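PDB 5I0F: glycoside hydrolase family 31 from Trueperella pyogenes, which degrades cycloalternan, probably by the retaining mechanism of its family, in which a covalent glycosyl-enzyme intermediate forms and is then hydrolysed. Local coordinates for residues M44-L49 and A105-E110; E700-G705 and I723-R728; G143-P148 and A166-G171. One frame throughout, in Å; residues are numbered along the deposited sequence.

Contact 1: residues M44-L49 and A105-E110; sequences MRCFVL and ATYYFE
Arg45 to Leu49 and Thr106 to Glu110 pair as antiparallel strands, the axes of the two segments 4.7 Å apart at closest. Backbone bonding comes first: Arg45 with Glu110, Phe47 with Tyr108 and Leu49 with Thr106 are hydrogen-bonded pairs, each contributing two N-H...O bonds. Between them Cys46-Phe109 and Val48-Tyr107 are non-hydrogen-bonded pairs. The ladder slackens at one end, where Thr106 N lies 3.3 Å from Leu49 O.

An aromatic pair occupies the middle of the face that carries Phe47 and Tyr108. Their planes are nearly parallel (7°), but the rings are so displaced that they barely overlap: Phe47 CB sits over the Tyr108 face in a CH-pi contact, 3.8 Å from the ring centroid, while Tyr108 OH lies above the rim of the Phe47 ring. Tyr108 reaches this place because its CG stands between backbone N and carbonyl carbon (chi1 70°), leaning the ring across to the partner strand.

These strands are adjacent members of the antiparallel sheet in the 1,3-alpha-isomaltosidase-like N-terminal domain; strand 54-62 flanks the first and strand 118-126 the second.

One charged pair lies on the same face. Arg45 and Glu110 run side by side, and NH1 of Arg45 meets OE2 of Glu110 at 3.2 Å in a salt bridge with a bent N-H...O angle of 142°. Glu110 CB also touches the edge of the Phe47 ring at CE1, 3.8 Å away.

Sulfur and apolar contacts fill the other face. Cys46 SG approaches Phe109 CE1 obliquely at 3.8 Å, and Met44 CE reaches Phe109 CD1 at 4.2 Å. The neighbouring Tyr107 directs its hydroxyl away from the pair, to a hydrogen bond with His4 NE2.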
loop_
_atom_site.group_PDB
_atom_site.type_symbol
_atom_site.label_atom_id
_atom_site.label_comp_id
_atom_site.label_asym_id
_atom_site.label_seq_id
_atom_site.Cartn_x
_atom_site.Cartn_y
_atom_site.Cartn_z
ATOM N N MET A 44 -2.530 39.653 10.786
ATOM C CA MET A 44 -1.716 39.175 9.695
ATOM C C MET A 44 -2.278 39.711 8.384
ATOM O O MET A 44 -3.496 39.626 8.148
ATOM C CB MET A 44 -1.765 37.655 9.654
ATOM C CG MET A 44 -0.636 36.976 10.382
ATOM S SD MET A 44 0.769 36.835 9.263
ATOM C CE MET A 44 0.210 35.411 8.326
ATOM N N ARG A 45 -1.399 40.229 7.531
ATOM C CA ARG A 45 -1.799 40.717 6.223
ATOM C C ARG A 45 -0.948 40.110 5.133
ATOM O O ARG A 45 0.228 39.827 5.333
ATOM C CB ARG A 45 -1.740 42.251 6.180
ATOM C CG ARG A 45 -2.734 42.866 7.156
ATOM C CD ARG A 45 -2.813 44.380 7.144
ATOM N NE ARG A 45 -1.504 45.007 7.286
ATOM C CZ ARG A 45 -1.277 46.201 7.832
ATOM N NH1 ARG A 45 -0.020 46.646 7.881
ATOM N NH2 ARG A 45 -2.263 46.947 8.350
ATOM N N CYS A 46 -1.571 39.871 3.989
ATOM C CA CYS A 46 -0.883 39.393 2.796
ATOM C C CYS A 46 -0.815 40.540 1.793
ATOM O O CYS A 46 -1.856 41.066 1.368
ATOM C CB CYS A 46 -1.642 38.216 2.181
ATOM S SG CYS A 46 -0.809 37.514 0.744
ATOM N N PHE A 47 0.398 40.920 1.415
ATOM C CA PHE A 47 0.622 41.950 0.399
ATOM C C PHE A 47 0.917 41.276 -0.937
ATOM O O PHE A 47 1.893 40.518 -1.027
ATOM C CB PHE A 47 1.822 42.813 0.778
ATOM C CG PHE A 47 1.588 43.691 1.972
ATOM C CD1 PHE A 47 1.703 43.178 3.253
ATOM C CD2 PHE A 47 1.262 45.038 1.814
ATOM C CE1 PHE A 47 1.495 43.989 4.362
ATOM C CE2 PHE A 47 1.050 45.856 2.921
ATOM C CZ PHE A 47 1.174 45.326 4.197
ATOM N N VAL A 48 0.083 41.529 -1.948
ATOM C CA VAL A 48 0.260 40.935 -3.279
ATOM C C VAL A 48 0.628 42.054 -4.251
ATOM O O VAL A 48 -0.147 42.988 -4.449
ATOM C CB VAL A 48 -1.012 40.201 -3.765
ATOM C CG1 VAL A 48 -0.743 39.472 -5.077
ATOM C CG2 VAL A 48 -1.525 39.210 -2.726
ATOM N N LEU A 49 1.811 41.953 -4.853
ATOM C CA LEU A 49 2.326 42.968 -5.773
ATOM C C LEU A 49 2.152 42.509 -7.242
ATOM O O LEU A 49 2.939 41.713 -7.759
ATOM C CB LEU A 49 3.797 43.279 -5.455
ATOM C CG LEU A 49 4.212 43.424 -3.972
ATOM C CD1 LEU A 49 5.724 43.613 -3.819
ATOM C CD2 LEU A 49 3.464 44.560 -3.270
ATOM N N ALA A 105 2.902 37.773 -10.215
ATOM C CA ALA A 105 2.989 38.631 -9.036
ATOM C C ALA A 105 3.987 38.066 -8.052
ATOM O O ALA A 105 4.546 36.982 -8.248
ATOM C CB ALA A 105 1.613 38.752 -8.384
ATOM N N THR A 106 4.190 38.811 -6.981
ATOM C CA THR A 106 4.930 38.325 -5.841
ATOM C C THR A 106 4.075 38.622 -4.601
ATOM O O THR A 106 3.240 39.529 -4.635
ATOM C CB THR A 106 6.334 38.974 -5.803
ATOM O OG1 THR A 106 7.125 38.313 -4.821
ATOM C CG2 THR A 106 6.273 40.423 -5.463
ATOM N N TYR A 107 4.244 37.856 -3.531
ATOM C CA TYR A 107 3.511 38.145 -2.292
ATOM C C TYR A 107 4.361 37.892 -1.066
ATOM O O TYR A 107 5.339 37.151 -1.114
ATOM C CB TYR A 107 2.163 37.377 -2.206
ATOM C CG TYR A 107 2.297 35.868 -2.207
ATOM C CD1 TYR A 107 2.400 35.158 -3.395
ATOM C CD2 TYR A 107 2.336 35.150 -1.010
ATOM C CE1 TYR A 107 2.555 33.772 -3.394
ATOM C CE2 TYR A 107 2.486 33.766 -0.998
ATOM C CZ TYR A 107 2.586 33.074 -2.192
ATOM O OH TYR A 107 2.757 31.700 -2.185
ATOM N N TYR A 108 3.992 38.561 0.024
ATOM C CA TYR A 108 4.625 38.357 1.313
ATOM C C TYR A 108 3.627 38.622 2.425
ATOM O O TYR A 108 2.554 39.186 2.187
ATOM C CB TYR A 108 5.881 39.221 1.446
ATOM C CG TYR A 108 5.651 40.725 1.584
ATOM C CD1 TYR A 108 5.479 41.307 2.832
ATOM C CD2 TYR A 108 5.638 41.560 0.457
ATOM C CE1 TYR A 108 5.277 42.678 2.963
ATOM C CE2 TYR A 108 5.436 42.930 0.580
ATOM C CZ TYR A 108 5.262 43.473 1.837
ATOM O OH TYR A 108 5.052 44.807 1.982
ATOM N N PHE A 109 3.985 38.205 3.628
ATOM C CA PHE A 109 3.118 38.325 4.791
ATOM C C PHE A 109 3.737 39.236 5.831
ATOM O O PHE A 109 4.953 39.287 5.954
ATOM C CB PHE A 109 2.876 36.957 5.401
ATOM C CG PHE A 109 2.271 35.978 4.439
ATOM C CD1 PHE A 109 0.889 35.936 4.248
ATOM C CD2 PHE A 109 3.073 35.120 3.710
ATOM C CE1 PHE A 109 0.331 35.027 3.359
ATOM C CE2 PHE A 109 2.527 34.233 2.806
ATOM C CZ PHE A 109 1.154 34.182 2.633
ATOM N N GLU A 110 2.881 39.914 6.581
ATOM C CA GLU A 110 3.294 40.761 7.668
ATOM C C GLU A 110 2.379 40.521 8.865
ATOM O O GLU A 110 1.154 40.639 8.748
ATOM C CB GLU A 110 3.232 42.208 7.208
ATOM C CG GLU A 110 4.049 43.169 8.025
ATOM C CD GLU A 110 3.782 44.598 7.615
ATOM O OE1 GLU A 110 4.548 45.129 6.792
ATOM O OE2 GLU A 110 2.776 45.168 8.082
#

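Contact 2: residues E700-G705 and I723-R728; sequences EDYWSG and IPVYRR
Arg727 and Glu700, which bury the most surface here, form an antiparallel hydrogen-bonded pair with both side chains on one face of the sheet. Their backbones exchange two bonds, Glu700 N to Arg727 O and Arg727 N to Glu700 O, each 2.8 Å. The two side chains run side by side, their carboxylate and guanidinium planes turned 74° apart; OE2 of Glu700 is 3.6 Å from NH1 of Arg727, a salt bridge resting on charge more than on a directed bond. A bend at chi3 (-59°) turns the end of Arg727 toward Tyr702, where NH2 comes within 3.8 Å of ring atom CD1.

Tyr702 is the third main contributor. Its N bonds to Val725 O, extending the ladder one step beyond the strand, and its CB rests on Val725 CG1 at 3.6 Å. Trp703 follows, its NE1 giving a 2.7 Å bond to Ile723 O, which lies in the indole plane. Asp701 OD1 accepts from Trp703 N, an Asx turn, and from Ser704 N, which extends it to an Asx motif; the two donors come from opposite faces of the carboxylate plane. A water joins Asp701 OD2 to Val725 N.

Within the C-terminal domain's antiparallel sheet, strand 725-728 lies between strands 698-701 and 677-679; Tyr726 packs on strands 689-694 and 712-717, and Arg716 of strand 712-717 forms a salt bridge with Asp701 OD2 through its NE.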
loop_
_atom_site.group_PDB
_atom_site.type_symbol
_atom_site.label_atom_id
_atom_site.label_comp_id
_atom_site.label_asym_id
_atom_site.label_seq_id
_atom_site.Cartn_x
_atom_site.Cartn_y
_atom_site.Cartn_z
ATOM N N GLU A 700 -17.570 -29.654 -10.949
ATOM C CA GLU A 700 -17.680 -30.640 -9.879
ATOM C C GLU A 700 -17.591 -29.912 -8.524
ATOM O O GLU A 700 -16.684 -29.103 -8.333
ATOM C CB GLU A 700 -16.539 -31.674 -10.024
ATOM C CG GLU A 700 -16.471 -32.740 -8.920
ATOM C CD GLU A 700 -15.526 -33.928 -9.213
ATOM O OE1 GLU A 700 -14.956 -34.032 -10.333
ATOM O OE2 GLU A 700 -15.361 -34.783 -8.298
ATOM N N ASP A 701 -18.521 -30.200 -7.608
ATOM C CA ASP A 701 -18.460 -29.690 -6.233
ATOM C C ASP A 701 -17.222 -30.250 -5.557
ATOM O O ASP A 701 -16.980 -31.459 -5.584
ATOM C CB ASP A 701 -19.703 -30.058 -5.430
ATOM C CG ASP A 701 -19.793 -29.303 -4.103
ATOM O OD1 ASP A 701 -19.223 -29.762 -3.093
ATOM O OD2 ASP A 701 -20.456 -28.248 -4.065
ATOM N N TYR A 702 -16.424 -29.357 -4.973
ATOM C CA TYR A 702 -15.156 -29.751 -4.360
ATOM C C TYR A 702 -15.328 -30.713 -3.189
ATOM O O TYR A 702 -14.440 -31.541 -2.922
ATOM C CB TYR A 702 -14.464 -28.493 -3.867
ATOM C CG TYR A 702 -13.033 -28.664 -3.461
ATOM C CD1 TYR A 702 -12.025 -28.644 -4.420
ATOM C CD2 TYR A 702 -12.676 -28.813 -2.115
ATOM C CE1 TYR A 702 -10.701 -28.768 -4.057
ATOM C CE2 TYR A 702 -11.346 -28.951 -1.749
ATOM C CZ TYR A 702 -10.368 -28.915 -2.735
ATOM O OH TYR A 702 -9.041 -29.040 -2.421
ATOM N N TRP A 703 -16.459 -30.587 -2.489
ATOM C CA TRP A 703 -16.694 -31.266 -1.224
ATOM C C TRP A 703 -17.503 -32.560 -1.399
ATOM O O TRP A 703 -17.217 -33.545 -0.731
ATOM C CB TRP A 703 -17.411 -30.335 -0.244
ATOM C CG TRP A 703 -16.784 -28.979 -0.164
ATOM C CD1 TRP A 703 -17.241 -27.826 -0.740
ATOM C CD2 TRP A 703 -15.563 -28.650 0.489
ATOM N NE1 TRP A 703 -16.379 -26.789 -0.462
ATOM C CE2 TRP A 703 -15.334 -27.274 0.279
ATOM C CE3 TRP A 703 -14.635 -29.388 1.237
ATOM C CZ2 TRP A 703 -14.228 -26.618 0.799
ATOM C CZ3 TRP A 703 -13.538 -28.734 1.755
ATOM C CH2 TRP A 703 -13.344 -27.357 1.528
ATOM N N SER A 704 -18.491 -32.548 -2.295
ATOM C CA SER A 704 -19.433 -33.664 -2.445
ATOM C C SER A 704 -19.291 -34.453 -3.731
ATOM O O SER A 704 -19.919 -35.507 -3.850
ATOM C CB SER A 704 -20.862 -33.133 -2.381
ATOM O OG SER A 704 -21.161 -32.356 -3.534
ATOM N N GLY A 705 -18.529 -33.947 -4.704
ATOM C CA GLY A 705 -18.438 -34.565 -6.025
ATOM C C GLY A 705 -19.603 -34.308 -6.985
ATOM O O GLY A 705 -19.528 -34.704 -8.141
ATOM N N ILE A 723 -16.948 -23.881 2.025
ATOM C CA ILE A 723 -16.908 -22.659 1.227
ATOM C C ILE A 723 -17.167 -23.132 -0.213
ATOM O O ILE A 723 -16.536 -24.082 -0.643
ATOM C CB ILE A 723 -15.582 -21.864 1.348
ATOM C CG1 ILE A 723 -15.562 -20.708 0.326
ATOM C CG2 ILE A 723 -14.344 -22.747 1.208
ATOM C CD1 ILE A 723 -14.317 -19.836 0.375
ATOM N N PRO A 724 -18.099 -22.480 -0.947
ATOM C CA PRO A 724 -18.389 -22.952 -2.294
ATOM C C PRO A 724 -17.170 -22.900 -3.223
ATOM O O PRO A 724 -16.552 -21.839 -3.414
ATOM C CB PRO A 724 -19.513 -22.023 -2.767
ATOM C CG PRO A 724 -20.174 -21.576 -1.513
ATOM C CD PRO A 724 -19.060 -21.451 -0.517
ATOM N N VAL A 725 -16.818 -24.064 -3.747
ATOM C CA VAL A 725 -15.660 -24.245 -4.588
ATOM C C VAL A 725 -16.058 -25.268 -5.630
ATOM O O VAL A 725 -16.546 -26.350 -5.264
ATOM C CB VAL A 725 -14.428 -24.768 -3.805
ATOM C CG1 VAL A 725 -13.296 -25.158 -4.761
ATOM C CG2 VAL A 725 -13.930 -23.718 -2.806
ATOM N N TYR A 726 -15.845 -24.932 -6.901
ATOM C CA TYR A 726 -16.204 -25.809 -8.020
ATOM C C TYR A 726 -14.972 -26.066 -8.874
ATOM O O TYR A 726 -14.219 -25.140 -9.153
ATOM C CB TYR A 726 -17.318 -25.164 -8.844
ATOM C CG TYR A 726 -18.577 -24.941 -8.030
ATOM C CD1 TYR A 726 -18.735 -23.794 -7.279
ATOM C CD2 TYR A 726 -19.596 -25.911 -7.985
ATOM C CE1 TYR A 726 -19.883 -23.574 -6.525
ATOM C CE2 TYR A 726 -20.756 -25.711 -7.230
ATOM C CZ TYR A 726 -20.899 -24.541 -6.504
ATOM O OH TYR A 726 -22.014 -24.296 -5.731
ATOM N N ARG A 727 -14.748 -27.330 -9.239
ATOM C CA ARG A 727 -13.607 -27.722 -10.055
ATOM C C ARG A 727 -14.063 -28.043 -11.466
ATOM O O ARG A 727 -15.048 -28.769 -11.638
ATOM C CB ARG A 727 -12.921 -28.960 -9.467
ATOM C CG ARG A 727 -11.680 -29.435 -10.238
ATOM C CD ARG A 727 -11.306 -30.877 -9.894
ATOM N NE ARG A 727 -11.049 -30.986 -8.474
ATOM C CZ ARG A 727 -11.521 -31.907 -7.631
ATOM N NH1 ARG A 727 -12.293 -32.934 -8.019
ATOM N NH2 ARG A 727 -11.180 -31.802 -6.343
ATOM N N ARG A 728 -13.335 -27.550 -12.468
ATOM C CA ARG A 728 -13.658 -27.885 -13.866
ATOM C C ARG A 728 -13.629 -29.390 -14.049
ATOM O O ARG A 728 -12.740 -30.063 -13.537
ATOM C CB ARG A 728 -12.667 -27.279 -14.843
ATOM C CG ARG A 728 -12.702 -25.762 -14.924
ATOM C CD ARG A 728 -12.042 -25.240 -16.193
ATOM N NE ARG A 728 -10.690 -25.778 -16.402
ATOM C CZ ARG A 728 -9.893 -25.440 -17.421
ATOM N NH1 ARG A 728 -10.287 -24.559 -18.326
ATOM N NH2 ARG A 728 -8.686 -25.978 -17.539
HETATM O O HOH W 1 -19.021 -25.986 -3.656
#

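Contact 3: residues G143-P148 and A166-G171; sequences GDRFIP and ALRIEG
Two arginines lie stacked across this contact: the guanidinium groups of Arg145 and Arg168 have centres 4.7 Å apart and planes inclined by only 27°. Their side chains cross at about a right angle, and CD of Arg145 sits over a face of the Arg168 guanidinium, 3.7 Å from its NH1. Arg145 gets there by a bend at chi2 (-52°), which folds its chain over the strand end. Its NH1 then donates a 3.0 Å bond to Arg168 O; the oxygen lies in the guanidinium plane, although the donor stands above the carbonyl plane.

Backbone bonds fix the loop 143-148 against the end of strand 160-168. Arg168 N donates to Arg145 O at 2.8 Å, and Ile147 N to Ala166 O at 3.1 Å, with Phe146 and Leu167 bridged between them. Leu167 CD2 meets the edge of the Phe146 ring near CD1, at 4.3 Å, while Ile147 CD1 lies 4.0 Å from Arg168 CB. The loop lies along the end of strand 160-168, an inner strand that pairs with 152-155 and 247-253, and a single bridge joins the two backbones.

Acidic groups surround the arginine pair. Glu170 OE2 takes a 2.8 Å bond from Arg168 NH2, on its anti lone pair and in the guanidinium plane, while the Glu170 carboxylate is stacked over a face of Arg145, so that this second link is long and purely electrostatic. Asp144 and Glu173 also form salt bridges with Arg145. Such a network would be expected to offset the like charges and make their close stacking tolerable.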
loop_
_atom_site.group_PDB
_atom_site.type_symbol
_atom_site.label_atom_id
_atom_site.label_comp_id
_atom_site.label_asym_id
_atom_site.label_seq_id
_atom_site.Cartn_x
_atom_site.Cartn_y
_atom_site.Cartn_z
ATOM N N GLY A 143 -2.268 2.912 -31.072
ATOM C CA GLY A 143 -3.611 2.339 -30.898
ATOM C C GLY A 143 -4.694 3.297 -31.348
ATOM O O GLY A 143 -4.395 4.359 -31.895
ATOM N N ASP A 144 -5.950 2.939 -31.101
ATOM C CA ASP A 144 -7.095 3.648 -31.704
ATOM C C ASP A 144 -8.050 4.345 -30.724
ATOM O O ASP A 144 -9.032 4.932 -31.172
ATOM C CB ASP A 144 -7.893 2.699 -32.649
ATOM C CG ASP A 144 -8.494 1.464 -31.931
ATOM O OD1 ASP A 144 -8.780 1.510 -30.721
ATOM O OD2 ASP A 144 -8.693 0.423 -32.597
ATOM N N ARG A 145 -7.787 4.292 -29.413
ATOM C CA ARG A 145 -8.696 4.927 -28.437
ATOM C C ARG A 145 -8.318 6.348 -28.009
ATOM O O ARG A 145 -9.146 7.053 -27.451
ATOM C CB ARG A 145 -8.886 4.035 -27.207
ATOM C CG ARG A 145 -9.457 2.645 -27.513
ATOM C CD ARG A 145 -10.733 2.671 -28.350
ATOM N NE ARG A 145 -11.337 1.332 -28.450
ATOM C CZ ARG A 145 -12.157 0.775 -27.555
ATOM N NH1 ARG A 145 -12.548 1.440 -26.468
ATOM N NH2 ARG A 145 -12.613 -0.470 -27.771
ATOM N N PHE A 146 -7.088 6.769 -28.273
ATOM C CA PHE A 146 -6.657 8.146 -27.970
ATOM C C PHE A 146 -7.480 9.132 -28.779
ATOM O O PHE A 146 -7.614 8.957 -29.978
ATOM C CB PHE A 146 -5.184 8.303 -28.339
ATOM C CG PHE A 146 -4.621 9.691 -28.117
ATOM C CD1 PHE A 146 -4.648 10.275 -26.860
ATOM C CD2 PHE A 146 -4.007 10.389 -29.157
ATOM C CE1 PHE A 146 -4.096 11.532 -26.641
ATOM C CE2 PHE A 146 -3.448 11.644 -28.940
ATOM C CZ PHE A 146 -3.505 12.218 -27.687
ATOM N N ILE A 147 -8.014 10.157 -28.124
ATOM C CA ILE A 147 -8.747 11.234 -28.771
ATOM C C ILE A 147 -7.737 12.339 -29.108
ATOM O O ILE A 147 -7.295 13.069 -28.208
ATOM C CB ILE A 147 -9.835 11.800 -27.826
ATOM C CG1 ILE A 147 -10.798 10.686 -27.338
ATOM C CG2 ILE A 147 -10.589 12.945 -28.476
ATOM C CD1 ILE A 147 -11.572 9.969 -28.428
ATOM N N PRO A 148 -7.341 12.455 -30.391
ATOM C CA PRO A 148 -6.190 13.318 -30.706
ATOM C C PRO A 148 -6.331 14.814 -30.396
ATOM O O PRO A 148 -5.324 15.456 -30.134
ATOM C CB PRO A 148 -5.933 13.073 -32.200
ATOM C CG PRO A 148 -7.161 12.435 -32.737
ATOM C CD PRO A 148 -7.905 11.808 -31.597
ATOM N N ALA A 166 -7.781 12.270 -23.133
ATOM C CA ALA A 166 -8.869 11.302 -23.050
ATOM C C ALA A 166 -8.662 10.104 -23.942
ATOM O O ALA A 166 -8.014 10.186 -25.002
ATOM C CB ALA A 166 -10.195 11.960 -23.373
ATOM N N LEU A 167 -9.231 8.986 -23.489
ATOM C CA LEU A 167 -9.349 7.769 -24.272
ATOM C C LEU A 167 -10.820 7.382 -24.412
ATOM O O LEU A 167 -11.621 7.523 -23.466
ATOM C CB LEU A 167 -8.613 6.619 -23.592
ATOM C CG LEU A 167 -7.178 6.856 -23.144
ATOM C CD1 LEU A 167 -6.684 5.582 -22.479
ATOM C CD2 LEU A 167 -6.295 7.212 -24.321
ATOM N N ARG A 168 -11.168 6.846 -25.583
ATOM C CA ARG A 168 -12.524 6.399 -25.850
ATOM C C ARG A 168 -12.811 5.026 -25.202
ATOM O O ARG A 168 -11.995 4.117 -25.297
ATOM C CB ARG A 168 -12.740 6.321 -27.362
ATOM C CG ARG A 168 -14.189 6.083 -27.772
ATOM C CD ARG A 168 -14.406 6.346 -29.261
ATOM N NE ARG A 168 -13.618 5.416 -30.050
ATOM C CZ ARG A 168 -13.934 4.138 -30.288
ATOM N NH1 ARG A 168 -13.108 3.402 -31.026
ATOM N NH2 ARG A 168 -15.072 3.585 -29.830
ATOM N N ILE A 169 -13.981 4.885 -24.582
ATOM C CA ILE A 169 -14.466 3.599 -24.052
ATOM C C ILE A 169 -15.833 3.340 -24.658
ATOM O O ILE A 169 -16.595 4.276 -24.874
ATOM C CB ILE A 169 -14.493 3.583 -22.494
ATOM C CG1 ILE A 169 -14.965 2.248 -21.934
ATOM C CG2 ILE A 169 -15.366 4.698 -21.910
ATOM C CD1 ILE A 169 -14.650 2.066 -20.448
ATOM N N GLU A 170 -16.112 2.073 -24.956
ATOM C CA GLU A 170 -17.368 1.648 -25.589
ATOM C C GLU A 170 -18.370 1.114 -24.556
ATOM O O GLU A 170 -18.012 0.795 -23.420
ATOM C CB GLU A 170 -17.084 0.615 -26.692
ATOM C CG GLU A 170 -16.208 1.215 -27.789
ATOM C CD GLU A 170 -16.001 0.323 -29.005
ATOM O OE1 GLU A 170 -16.348 -0.863 -28.960
ATOM O OE2 GLU A 170 -15.483 0.830 -30.025
ATOM N N GLY A 171 -19.632 1.074 -24.961
ATOM C CA GLY A 171 -20.764 0.875 -24.050
ATOM C C GLY A 171 -20.765 -0.398 -23.228
ATOM O O GLY A 171 -21.251 -0.406 -22.095
#

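How the contacts relate
Along the chain contact 1 comes first, contact 3 next and contact 2 last. Contacts 1 and 2 lie on opposite sides of the chain's centre, with centres about 71 Å apart; contact 3 is about 45 Å from contact 1 and 41 Å from contact 2, centre to centre. None touches another: for contacts 2 and 3 the nearest atoms are about 26 Å apart. The strands involved belong to three different antiparallel sheets, and none to the eight-stranded parallel barrel of residues 297-590. Contacts 1 and 2 pair neighbouring strands, while contact 3 ties a loop to the end of one; all lie before or after the barrel, which contributes most of the residues around the bound glycans.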